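Long-range contact in indole-3-acetic acid-amido synthetase GH3.15 (Arabidopsis thaliana, PDB 6E1Q), which joins amino acids, chiefly glutamine, to the auxin precursor indole-3-butyric acid and to the herbicide 2,4-DB, using ATP to adenylate the acyl acid: residues Arg118-His132 with Phe325-Pro339. Residues are numbered along the deposited sequence; the frame is centred on the assembly and turned at random.
Sequences RISFSSLYAPLLYKH and FYGSSECFMGVNFNP. With CFA ((2,4-dichlorophenoxy)acetic acid), chain D.
The ATP- and acyl-acid-binding hairpin of a GH3 synthetase, strands 325-327 and 332-335, meets the flank of helix 118-132 first through Arg118 and the turn at Ser328-Cys331. Arg118 grips Ser329 O end-on, from NH1 at 3.2 Å and NH2 at 3.1 Å; the oxygen lies in the guanidinium plane, yet both nitrogens stand above the plane of the Ser329 carbonyl. Asp114 forms a salt bridge with NE, which together with the double grip limits the group's rotation. A methionine here, lacking the guanidinium, would probably leave Ser329 O without its two donors and Asp114 without its countercharge, so that the turn is held less firmly on this side. Phe121 CD2 reaches the in-plane edge of Phe332 at CE2 (3.3 Å), the rings inclined at 51°, and the Phe332 edge also meets carboxylate O1 of the bound (2,4-dichlorophenoxy)acetic acid. Tyr125, its CG anti to the backbone N (chi1 173°), receives Val335 CB over one ring face and donates from OH to Asn336 O at 2.7 Å. Tyr125 CD2 also touches Phe325 CE1 (3.8 Å), while one face of Phe325 carries the ligand's ring. A helix thus backs the aromatic wall of an acyl-acid pocket in an ANL-clan adenylating enzyme.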
loop_
_atom_site.group_PDB
_atom_site.type_symbol
_atom_site.label_atom_id
_atom_site.label_comp_id
_atom_site.label_asym_id
_atom_site.label_seq_id
_atom_site.Cartn_x
_atom_site.Cartn_y
_atom_site.Cartn_z
ATOM N N ARG A 118 7.751 -6.097 -15.931
ATOM C CA ARG A 118 7.639 -5.951 -14.482
ATOM C C ARG A 118 7.850 -7.282 -13.784
ATOM O O ARG A 118 8.452 -7.344 -12.700
ATOM C CB ARG A 118 6.265 -5.391 -14.104
ATOM C CG ARG A 118 6.064 -3.922 -14.417
ATOM C CD ARG A 118 4.702 -3.465 -13.932
ATOM N NE ARG A 118 4.274 -2.302 -14.683
ATOM C CZ ARG A 118 3.316 -1.464 -14.305
ATOM N NH1 ARG A 118 2.643 -1.661 -13.176
ATOM N NH2 ARG A 118 3.022 -0.438 -15.083
ATOM N N ILE A 119 7.291 -8.344 -14.359
ATOM C CA ILE A 119 7.524 -9.690 -13.854
ATOM C C ILE A 119 8.996 -10.055 -14.008
ATOM O O ILE A 119 9.636 -10.536 -13.068
ATOM C CB ILE A 119 6.603 -10.682 -14.584
ATOM C CG1 ILE A 119 5.177 -10.556 -14.042
ATOM C CG2 ILE A 119 7.123 -12.099 -14.465
ATOM C CD1 ILE A 119 4.148 -11.082 -14.987
ATOM N N SER A 120 9.546 -9.804 -15.195
ATOM C CA SER A 120 10.962 -10.019 -15.469
ATOM C C SER A 120 11.840 -9.350 -14.417
ATOM O O SER A 120 12.710 -9.993 -13.818
ATOM C CB SER A 120 11.287 -9.483 -16.865
ATOM O OG SER A 120 12.468 -10.053 -17.395
ATOM N N PHE A 121 11.614 -8.058 -14.162
ATOM C CA PHE A 121 12.457 -7.377 -13.189
ATOM C C PHE A 121 12.283 -7.962 -11.803
ATOM O O PHE A 121 13.225 -7.933 -11.001
ATOM C CB PHE A 121 12.186 -5.869 -13.137
ATOM C CG PHE A 121 13.074 -5.162 -12.151
ATOM C CD1 PHE A 121 14.385 -4.839 -12.482
ATOM C CD2 PHE A 121 12.634 -4.904 -10.871
ATOM C CE1 PHE A 121 15.220 -4.244 -11.561
ATOM C CE2 PHE A 121 13.464 -4.299 -9.947
ATOM C CZ PHE A 121 14.753 -3.971 -10.287
ATOM N N SER A 122 11.088 -8.480 -11.496
ATOM C CA SER A 122 10.860 -9.082 -10.187
ATOM C C SER A 122 11.727 -10.320 -9.988
ATOM O O SER A 122 12.169 -10.604 -8.870
ATOM C CB SER A 122 9.381 -9.440 -10.010
ATOM O OG SER A 122 9.021 -9.464 -8.635
ATOM N N SER A 123 11.964 -11.079 -11.051
ATOM C CA SER A 123 12.811 -12.253 -10.917
ATOM C C SER A 123 14.274 -11.849 -10.909
ATOM O O SER A 123 15.108 -12.546 -10.324
ATOM C CB SER A 123 12.525 -13.255 -12.040
ATOM O OG SER A 123 13.095 -12.836 -13.272
ATOM N N LEU A 124 14.591 -10.719 -11.540
ATOM C CA LEU A 124 15.931 -10.164 -11.434
ATOM C C LEU A 124 16.256 -9.774 -9.998
ATOM O O LEU A 124 17.400 -9.913 -9.556
ATOM C CB LEU A 124 16.061 -8.957 -12.353
ATOM C CG LEU A 124 17.454 -8.369 -12.495
ATOM C CD1 LEU A 124 18.423 -9.481 -12.835
ATOM C CD2 LEU A 124 17.449 -7.323 -13.599
ATOM N N TYR A 125 15.258 -9.323 -9.248
ATOM C CA TYR A 125 15.488 -8.767 -7.927
ATOM C C TYR A 125 15.435 -9.816 -6.821
ATOM O O TYR A 125 16.076 -9.633 -5.774
ATOM C CB TYR A 125 14.467 -7.647 -7.659
ATOM C CG TYR A 125 14.495 -7.108 -6.251
ATOM C CD1 TYR A 125 15.493 -6.219 -5.842
ATOM C CD2 TYR A 125 13.536 -7.482 -5.325
ATOM C CE1 TYR A 125 15.520 -5.714 -4.531
ATOM C CE2 TYR A 125 13.563 -6.997 -4.019
ATOM C CZ TYR A 125 14.548 -6.112 -3.629
ATOM O OH TYR A 125 14.552 -5.637 -2.327
ATOM N N ALA A 126 14.701 -10.915 -7.022
ATOM C CA ALA A 126 14.585 -11.929 -5.971
ATOM C C ALA A 126 15.927 -12.476 -5.464
ATOM O O ALA A 126 16.054 -12.675 -4.240
ATOM C CB ALA A 126 13.685 -13.070 -6.468
ATOM N N PRO A 127 16.938 -12.749 -6.297
ATOM C CA PRO A 127 18.220 -13.212 -5.725
ATOM C C PRO A 127 18.812 -12.259 -4.701
ATOM O O PRO A 127 19.486 -12.707 -3.764
ATOM C CB PRO A 127 19.127 -13.351 -6.954
ATOM C CG PRO A 127 18.179 -13.586 -8.090
ATOM C CD PRO A 127 16.969 -12.754 -7.773
ATOM N N LEU A 128 18.570 -10.952 -4.833
ATOM C CA LEU A 128 19.025 -10.038 -3.794
ATOM C C LEU A 128 18.303 -10.302 -2.487
ATOM O O LEU A 128 18.929 -10.331 -1.420
ATOM C CB LEU A 128 18.838 -8.590 -4.240
ATOM C CG LEU A 128 19.592 -7.601 -3.348
ATOM C CD1 LEU A 128 20.199 -6.513 -4.181
ATOM C CD2 LEU A 128 18.663 -7.015 -2.288
ATOM N N LEU A 129 16.984 -10.506 -2.549
ATOM C CA LEU A 129 16.247 -10.887 -1.349
ATOM C C LEU A 129 16.808 -12.174 -0.765
ATOM O O LEU A 129 17.103 -12.245 0.436
ATOM C CB LEU A 129 14.755 -11.045 -1.667
ATOM C CG LEU A 129 13.897 -9.792 -1.862
ATOM C CD1 LEU A 129 12.450 -10.159 -2.272
ATOM C CD2 LEU A 129 13.924 -8.916 -0.607
ATOM N N TYR A 130 16.990 -13.200 -1.611
ATOM C CA TYR A 130 17.558 -14.457 -1.125
ATOM C C TYR A 130 18.930 -14.237 -0.519
ATOM O O TYR A 130 19.260 -14.820 0.519
ATOM C CB TYR A 130 17.651 -15.494 -2.243
ATOM C CG TYR A 130 16.347 -15.769 -2.939
ATOM C CD1 TYR A 130 15.144 -15.696 -2.255
ATOM C CD2 TYR A 130 16.316 -16.096 -4.288
ATOM C CE1 TYR A 130 13.952 -15.942 -2.897
ATOM C CE2 TYR A 130 15.126 -16.339 -4.935
ATOM C CZ TYR A 130 13.949 -16.263 -4.235
ATOM O OH TYR A 130 12.762 -16.504 -4.879
ATOM N N LYS A 131 19.747 -13.397 -1.148
ATOM C CA LYS A 131 21.054 -13.121 -0.572
ATOM C C LYS A 131 20.915 -12.479 0.801
ATOM O O LYS A 131 21.660 -12.804 1.732
ATOM C CB LYS A 131 21.868 -12.231 -1.511
ATOM C CG LYS A 131 23.293 -12.002 -1.052
ATOM C CD LYS A 131 24.039 -11.075 -2.003
ATOM C CE LYS A 131 25.502 -10.926 -1.607
ATOM N NZ LYS A 131 26.260 -12.181 -1.863
ATOM N N HIS A 132 19.953 -11.577 0.955
ATOM C CA HIS A 132 19.837 -10.864 2.219
ATOM C C HIS A 132 19.073 -11.667 3.274
ATOM O O HIS A 132 19.425 -11.630 4.455
ATOM C CB HIS A 132 19.183 -9.505 1.977
ATOM C CG HIS A 132 20.114 -8.501 1.373
ATOM N ND1 HIS A 132 20.571 -7.398 2.061
ATOM C CD2 HIS A 132 20.700 -8.448 0.155
ATOM C CE1 HIS A 132 21.384 -6.701 1.289
ATOM N NE2 HIS A 132 21.478 -7.316 0.126
ATOM N N PHE A 325 9.447 -3.018 -2.438
ATOM C CA PHE A 325 9.049 -2.517 -3.745
ATOM C C PHE A 325 8.363 -1.170 -3.636
ATOM O O PHE A 325 7.512 -0.965 -2.766
ATOM C CB PHE A 325 8.102 -3.486 -4.453
ATOM C CG PHE A 325 8.523 -4.931 -4.372
ATOM C CD1 PHE A 325 9.450 -5.445 -5.271
ATOM C CD2 PHE A 325 7.962 -5.781 -3.429
ATOM C CE1 PHE A 325 9.829 -6.779 -5.218
ATOM C CE2 PHE A 325 8.337 -7.117 -3.370
ATOM C CZ PHE A 325 9.271 -7.615 -4.267
ATOM N N TYR A 326 8.714 -0.266 -4.555
ATOM C CA TYR A 326 8.017 1.009 -4.702
ATOM C C TYR A 326 7.483 1.068 -6.128
ATOM O O TYR A 326 8.260 1.118 -7.094
ATOM C CB TYR A 326 8.918 2.208 -4.396
ATOM C CG TYR A 326 8.226 3.508 -4.733
ATOM C CD1 TYR A 326 7.029 3.856 -4.111
ATOM C CD2 TYR A 326 8.732 4.357 -5.692
ATOM C CE1 TYR A 326 6.363 5.022 -4.435
ATOM C CE2 TYR A 326 8.080 5.538 -6.021
ATOM C CZ TYR A 326 6.899 5.865 -5.396
ATOM O OH TYR A 326 6.257 7.033 -5.745
ATOM N N GLY A 327 6.161 1.055 -6.256
ATOM C CA GLY A 327 5.525 1.015 -7.562
ATOM C C GLY A 327 4.076 1.452 -7.500
ATOM O O GLY A 327 3.531 1.752 -6.438
ATOM N N SER A 328 3.453 1.494 -8.672
ATOM C CA SER A 328 2.064 1.905 -8.796
ATOM C C SER A 328 1.527 1.245 -10.048
ATOM O O SER A 328 2.286 0.671 -10.831
ATOM C CB SER A 328 1.917 3.432 -8.870
ATOM O OG SER A 328 2.537 3.923 -10.051
ATOM N N SER A 329 0.202 1.317 -10.227
ATOM C CA SER A 329 -0.386 0.804 -11.461
ATOM C C SER A 329 0.317 1.396 -12.667
ATOM O O SER A 329 0.579 0.693 -13.645
ATOM C CB SER A 329 -1.886 1.109 -11.517
ATOM O OG SER A 329 -2.572 0.375 -10.519
ATOM N N GLU A 330 0.665 2.687 -12.587
ATOM C CA GLU A 330 1.234 3.415 -13.719
ATOM C C GLU A 330 2.670 2.991 -14.022
ATOM O O GLU A 330 3.099 3.017 -15.186
ATOM C CB GLU A 330 1.186 4.919 -13.427
ATOM C CG GLU A 330 -0.236 5.514 -13.317
ATOM C CD GLU A 330 -0.736 5.650 -11.885
ATOM O OE1 GLU A 330 -1.612 6.514 -11.634
ATOM O OE2 GLU A 330 -0.255 4.893 -11.018
ATOM N N CYS A 331 3.435 2.619 -13.003
ATOM C CA CYS A 331 4.854 2.355 -13.222
ATOM C C CYS A 331 5.451 1.613 -12.041
ATOM O O CYS A 331 5.263 2.030 -10.895
ATOM C CB CYS A 331 5.624 3.666 -13.435
ATOM S SG CYS A 331 7.193 3.421 -14.279
ATOM N N PHE A 332 6.186 0.537 -12.296
ATOM C CA PHE A 332 7.054 -0.017 -11.259
ATOM C C PHE A 332 8.317 0.828 -11.191
ATOM O O PHE A 332 8.979 1.037 -12.211
ATOM C CB PHE A 332 7.427 -1.468 -11.550
ATOM C CG PHE A 332 8.200 -2.104 -10.450
ATOM C CD1 PHE A 332 7.635 -2.262 -9.194
ATOM C CD2 PHE A 332 9.503 -2.519 -10.646
ATOM C CE1 PHE A 332 8.352 -2.839 -8.163
ATOM C CE2 PHE A 332 10.222 -3.101 -9.613
ATOM C CZ PHE A 332 9.643 -3.261 -8.376
ATOM N N MET A 333 8.663 1.305 -10.001
ATOM C CA MET A 333 9.626 2.402 -9.960
ATOM C C MET A 333 10.911 2.107 -9.208
ATOM O O MET A 333 11.987 2.479 -9.692
ATOM C CB MET A 333 8.965 3.640 -9.370
ATOM C CG MET A 333 8.125 4.355 -10.402
ATOM S SD MET A 333 7.180 5.722 -9.764
ATOM C CE MET A 333 5.813 4.863 -8.973
ATOM N N GLY A 334 10.853 1.469 -8.039
ATOM C CA GLY A 334 12.060 1.326 -7.246
ATOM C C GLY A 334 12.048 0.069 -6.413
ATOM O O GLY A 334 10.997 -0.536 -6.184
ATOM N N VAL A 335 13.235 -0.312 -5.942
ATOM C CA VAL A 335 13.359 -1.426 -5.014
ATOM C C VAL A 335 14.252 -1.030 -3.848
ATOM O O VAL A 335 15.054 -0.094 -3.926
ATOM C CB VAL A 335 13.903 -2.709 -5.682
ATOM C CG1 VAL A 335 12.831 -3.326 -6.566
ATOM C CG2 VAL A 335 15.182 -2.420 -6.457
ATOM N N ASN A 336 14.122 -1.783 -2.766
ATOM C CA ASN A 336 14.889 -1.539 -1.549
ATOM C C ASN A 336 16.148 -2.393 -1.611
ATOM O O ASN A 336 16.081 -3.620 -1.524
ATOM C CB ASN A 336 14.008 -1.840 -0.337
ATOM C CG ASN A 336 14.678 -1.568 1.011
ATOM O OD1 ASN A 336 14.054 -1.814 2.056
ATOM N ND2 ASN A 336 15.915 -1.131 1.014
ATOM N N PHE A 337 17.297 -1.755 -1.767
ATOM C CA PHE A 337 18.515 -2.544 -1.783
ATOM C C PHE A 337 18.991 -2.953 -0.396
ATOM O O PHE A 337 20.012 -3.643 -0.298
ATOM C CB PHE A 337 19.607 -1.782 -2.515
ATOM C CG PHE A 337 19.573 -1.999 -3.992
ATOM C CD1 PHE A 337 20.240 -3.083 -4.549
ATOM C CD2 PHE A 337 18.875 -1.140 -4.822
ATOM C CE1 PHE A 337 20.219 -3.306 -5.905
ATOM C CE2 PHE A 337 18.846 -1.365 -6.198
ATOM C CZ PHE A 337 19.518 -2.450 -6.734
ATOM N N ASN A 338 18.279 -2.582 0.670
ATOM C CA ASN A 338 18.619 -2.998 2.032
ATOM C C ASN A 338 17.361 -3.495 2.728
ATOM O O ASN A 338 16.851 -2.855 3.654
ATOM C CB ASN A 338 19.266 -1.858 2.818
ATOM C CG ASN A 338 19.766 -2.308 4.179
ATOM O OD1 ASN A 338 19.874 -3.505 4.439
ATOM N ND2 ASN A 338 20.078 -1.353 5.048
ATOM N N PRO A 339 16.852 -4.659 2.320
ATOM C CA PRO A 339 15.492 -5.052 2.738
ATOM C C PRO A 339 15.340 -5.298 4.231
ATOM O O PRO A 339 14.230 -5.155 4.751
ATOM C CB PRO A 339 15.225 -6.329 1.925
ATOM C CG PRO A 339 16.599 -6.804 1.450
ATOM C CD PRO A 339 17.437 -5.572 1.320
HETATM C C1 CFA D . 4.428 -3.460 -6.632
HETATM C C2 CFA D . 4.098 -4.851 -6.082
HETATM C "C1'" CFA D . 4.721 -7.129 -6.497
HETATM C "C2'" CFA D . 3.582 -7.927 -6.468
HETATM C "C3'" CFA D . 3.672 -9.243 -6.031
HETATM C "C4'" CFA D . 4.894 -9.761 -5.629
HETATM C "C5'" CFA D . 6.026 -8.966 -5.665
HETATM CL CL3 CFA D . 1.999 -7.276 -6.989
HETATM C "C6'" CFA D . 5.938 -7.657 -6.101
HETATM O O1 CFA D . 5.557 -3.258 -7.143
HETATM O O2 CFA D . 3.598 -2.511 -6.580
HETATM O "O1'" CFA D . 4.672 -5.798 -6.942
HETATM CL CL4 CFA D . 5.033 -11.452 -5.066
HETATM O O HOH W 1 4.982 1.158 -16.664
HETATM O O HOH W 2 19.211 -6.054 3.895
#